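Local coordinates for protein c-di-GMP synthase (Capnocytophaga granulosa, PDB 6WT9) that makes the cyclic dinucleotide c-di-GMP from two GTP as the second-messenger synthase of a bacterial CBASS antiphage defence system, at residues N148-N153 / N220-R225; C168-T171 / A175-I178. One frame throughout, in Å; residues are numbered along the deposited sequence.

Overall arrangement
Both contacts reach the same mixed beta sheet and lie on the same side of the chain's centre, with their own centres about 16 Å apart. Their nearest atoms are about 6 Å apart, so they do not touch. Helix 147-164 links them. Its first turns form half of contact 1, and its later residues Arg154, Glu158 and Ser162 meet side chains of contact 2. The chain then enters strand 167-169 and the hairpin of contact 2, and returns through strands 185-194 and 212-216 to strand 221-226 of contact 1. The sheet and helix 147-164 form part of the nucleotidyltransferase fold of this c-di-GMP synthase.

Contact 1: residues N148-N153 / N220-R225; sequences NDLKNN and NTIENR
Leu150 and Ile222 make the apolar touch between helix 147-164 and strand 221-226. The methyl CD1 of Leu150 meets the branch methyl CG2 of Ile222 at 3.6 Å, and the two side chains cross at a slant. In Ile222 the longer branch CG1 sits between the backbone N and the carbonyl carbon (chi1 45°). CG2 lies beside the backbone N, anti to the carbonyl carbon, and is the branch that meets the leucine. Next to this pair, Lys151 lies across the amide of Asn220. CD of Lys151 is 4.0 Å from OD1 of Asn220, a loose contact along an extended chain. The oxygen OD1 of Asn220 is hydrogen-bonded to the hydroxyl of Tyr215. The other end of the amide uses a water: ND2 of Asn220 donates to it at 2.8 Å. That water gives only a weak bond to OD1 of Asn148, at 3.5 Å. The bridge to the helix is therefore lopsided. Farther out, Tyr215 of strand 212-216 also touches Leu150 and Lys151, and Ile191 and Asn193 of strand 185-194 continue the bed under Leu150. Asp149 is tied to Ser104 of strand 98-104. The result is the start of a helix packed on a beta sheet, as in the nucleotidyltransferase fold.

Contact 2: residues C168-T171 / A175-I178; sequences CDIT and AIKI
A beta hairpin pairs strand 167-169 with strand 176-180. Asp169 and Lys177 are its antiparallel hydrogen-bonded pair. Asp169 N donates to Lys177 O at 2.7 Å, and the bond is almost straight (178°). In return, Lys177 N gives a longer bond of 3.1 Å to Asp169 O, in the plane of that carbonyl. Cys168 and Ile178 form the neighbouring non-hydrogen-bonded pair. The CA of Cys168 adds a CA-H...O contact of 3.5 Å to Lys177 O. The hairpin edges the mixed sheet of the nucleotidyltransferase fold: strand 176-180 bonds on to strand 185-194, through Ile176 with Ile189 and Ile178 with Val187. Beside Cys168, helix 147-164 supplies Ser162. With SG anti to the backbone N (chi1 178°), the sulfur of Cys168 reaches two methyls, CG2 of Ile176 at 3.9 Å and CG2 of Ile178 at 4.0 Å. Ile170 lies alongside Ile176, pointing the same way, with their CG2 methyls 4.1 Å apart. Beyond the strand end, OD1 of Asp169 accepts from Thr171 N at 2.9 Å and closes an Asx turn. The extended chain of Lys177 bends only at its last torsion, and its NZ forms a salt bridge with Asp188.

Contact 1: residues N148-N153 / N220-R225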
# COMPACT_ATOMS: atom_id res chain seq x y z
N ASN A 148 0.96 19.32 23.30
CA ASN A 148 -0.36 19.64 23.82
C ASN A 148 -1.35 19.96 22.71
O ASN A 148 -2.54 19.61 22.81
CB ASN A 148 -0.28 20.80 24.81
CG ASN A 148 -0.34 20.33 26.25
OD1 ASN A 148 -1.02 19.36 26.56
ND2 ASN A 148 0.36 21.03 27.14
N ASP A 149 -0.89 20.62 21.65
CA ASP A 149 -1.76 20.86 20.50
C ASP A 149 -2.17 19.55 19.83
O ASP A 149 -3.31 19.41 19.37
CB ASP A 149 -1.07 21.78 19.50
CG ASP A 149 -2.00 22.26 18.40
OD1 ASP A 149 -3.01 22.92 18.72
OD2 ASP A 149 -1.72 21.98 17.22
N LEU A 150 -1.26 18.58 19.78
CA LEU A 150 -1.58 17.28 19.20
C LEU A 150 -2.47 16.46 20.12
O LEU A 150 -3.35 15.72 19.66
CB LEU A 150 -0.30 16.51 18.87
CG LEU A 150 0.63 17.17 17.85
CD1 LEU A 150 1.73 16.22 17.43
CD2 LEU A 150 -0.15 17.65 16.64
N LYS A 151 -2.24 16.56 21.44
CA LYS A 151 -3.10 15.88 22.40
C LYS A 151 -4.53 16.40 22.31
O LYS A 151 -5.49 15.62 22.40
CB LYS A 151 -2.54 16.06 23.81
CG LYS A 151 -3.40 15.48 24.92
CD LYS A 151 -2.77 15.76 26.27
CE LYS A 151 -3.69 15.35 27.41
NZ LYS A 151 -3.03 15.49 28.73
N ASN A 152 -4.70 17.71 22.13
CA ASN A 152 -6.03 18.29 22.01
C ASN A 152 -6.73 17.79 20.75
O ASN A 152 -7.90 17.39 20.80
CB ASN A 152 -5.93 19.82 22.00
CG ASN A 152 -7.27 20.49 21.73
OD1 ASN A 152 -8.20 20.39 22.53
ND2 ASN A 152 -7.36 21.20 20.61
N ASN A 153 -6.03 17.79 19.62
CA ASN A 153 -6.62 17.30 18.37
C ASN A 153 -6.99 15.83 18.47
O ASN A 153 -7.99 15.40 17.88
CB ASN A 153 -5.66 17.53 17.20
CG ASN A 153 -5.56 18.99 16.81
OD1 ASN A 153 -6.45 19.78 17.10
ND2 ASN A 153 -4.47 19.35 16.14
N ASN A 220 2.61 10.51 25.05
CA ASN A 220 2.40 11.95 24.96
C ASN A 220 3.52 12.66 24.21
O ASN A 220 3.69 13.88 24.32
CB ASN A 220 2.21 12.58 26.35
CG ASN A 220 1.62 13.97 26.30
OD1 ASN A 220 0.86 14.31 25.39
ND2 ASN A 220 1.99 14.81 27.26
N THR A 221 4.31 11.92 23.44
CA THR A 221 5.40 12.47 22.65
C THR A 221 5.04 12.39 21.17
O THR A 221 3.95 11.97 20.78
CB THR A 221 6.71 11.72 22.93
OG1 THR A 221 6.59 10.36 22.51
CG2 THR A 221 7.03 11.76 24.42
N ILE A 222 5.99 12.81 20.33
CA ILE A 222 5.85 12.76 18.88
C ILE A 222 6.79 11.68 18.36
O ILE A 222 7.96 11.62 18.76
CB ILE A 222 6.14 14.13 18.24
CG1 ILE A 222 7.39 14.76 18.86
CG2 ILE A 222 4.96 15.06 18.43
CD1 ILE A 222 8.63 14.63 18.00
N GLU A 223 6.28 10.82 17.48
CA GLU A 223 7.09 9.76 16.91
C GLU A 223 8.15 10.35 15.97
O GLU A 223 8.09 11.52 15.58
CB GLU A 223 6.22 8.75 16.17
CG GLU A 223 5.22 8.00 17.05
CD GLU A 223 5.86 6.93 17.92
OE1 GLU A 223 6.71 7.26 18.77
OE2 GLU A 223 5.50 5.74 17.74
N ASN A 224 9.12 9.52 15.61
CA ASN A 224 10.19 9.98 14.75
C ASN A 224 9.67 10.24 13.33
O ASN A 224 8.53 9.94 12.99
CB ASN A 224 11.33 8.96 14.72
CG ASN A 224 12.13 8.94 16.01
OD1 ASN A 224 12.16 9.93 16.74
ND2 ASN A 224 12.77 7.82 16.29
N ARG A 225 10.56 10.80 12.51
CA ARG A 225 10.19 11.29 11.19
C ARG A 225 9.65 10.16 10.30
O ARG A 225 10.21 9.07 10.25
CB ARG A 225 11.40 11.93 10.52
CG ARG A 225 11.34 13.44 10.40
CD ARG A 225 12.72 13.99 10.04
NE ARG A 225 12.68 14.91 8.91
CZ ARG A 225 13.76 15.41 8.32
NH1 ARG A 225 14.97 15.06 8.75
NH2 ARG A 225 13.64 16.24 7.30
O HOH W 1 1.83 17.64 27.48

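Contact 2: residues C168-T171 / A175-I178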
# COMPACT_ATOMS: atom_id res chain seq x y z
N CYS A 168 -16.38 3.02 16.43
CA CYS A 168 -15.26 3.95 16.54
C CYS A 168 -14.28 3.41 17.57
O CYS A 168 -14.60 3.33 18.76
CB CYS A 168 -15.75 5.35 16.94
SG CYS A 168 -14.43 6.56 17.14
N ASP A 169 -13.09 3.03 17.11
CA ASP A 169 -12.08 2.41 17.96
C ASP A 169 -11.05 3.48 18.35
O ASP A 169 -10.28 3.94 17.51
CB ASP A 169 -11.41 1.25 17.23
CG ASP A 169 -10.58 0.37 18.14
OD1 ASP A 169 -9.93 0.90 19.06
OD2 ASP A 169 -10.57 -0.86 17.94
N ILE A 170 -11.05 3.86 19.63
CA ILE A 170 -10.09 4.82 20.16
C ILE A 170 -9.05 4.13 21.05
O ILE A 170 -8.39 4.79 21.85
CB ILE A 170 -10.80 5.96 20.91
CG1 ILE A 170 -11.47 5.43 22.18
CG2 ILE A 170 -11.82 6.64 20.02
CD1 ILE A 170 -11.97 6.52 23.11
N THR A 171 -8.88 2.82 20.90
CA THR A 171 -8.00 2.08 21.80
C THR A 171 -6.53 2.27 21.46
O THR A 171 -5.70 2.43 22.36
CB THR A 171 -8.36 0.59 21.78
OG1 THR A 171 -9.68 0.41 22.31
CG2 THR A 171 -7.37 -0.23 22.59
N ALA A 175 -3.73 5.90 16.35
CA ALA A 175 -4.72 6.08 15.30
C ALA A 175 -6.11 5.81 15.84
O ALA A 175 -6.30 4.98 16.74
CB ALA A 175 -4.44 5.17 14.10
N ILE A 176 -7.09 6.52 15.28
CA ILE A 176 -8.51 6.26 15.51
C ILE A 176 -9.05 5.54 14.29
O ILE A 176 -8.80 5.96 13.15
CB ILE A 176 -9.28 7.57 15.77
CG1 ILE A 176 -8.63 8.37 16.89
CG2 ILE A 176 -10.74 7.28 16.09
CD1 ILE A 176 -9.30 9.71 17.15
N LYS A 177 -9.80 4.47 14.51
CA LYS A 177 -10.37 3.67 13.43
C LYS A 177 -11.88 3.77 13.49
O LYS A 177 -12.48 3.45 14.53
CB LYS A 177 -9.91 2.21 13.51
CG LYS A 177 -10.36 1.37 12.32
CD LYS A 177 -9.76 -0.02 12.37
CE LYS A 177 -10.00 -0.77 11.07
NZ LYS A 177 -9.37 -0.09 9.90
N ILE A 178 -12.50 4.19 12.39
CA ILE A 178 -13.95 4.31 12.31
C ILE A 178 -14.45 3.40 11.20
O ILE A 178 -13.70 2.98 10.31
CB ILE A 178 -14.42 5.76 12.07
CG1 ILE A 178 -14.01 6.25 10.68
CG2 ILE A 178 -13.87 6.68 13.16
CD1 ILE A 178 -15.12 6.18 9.64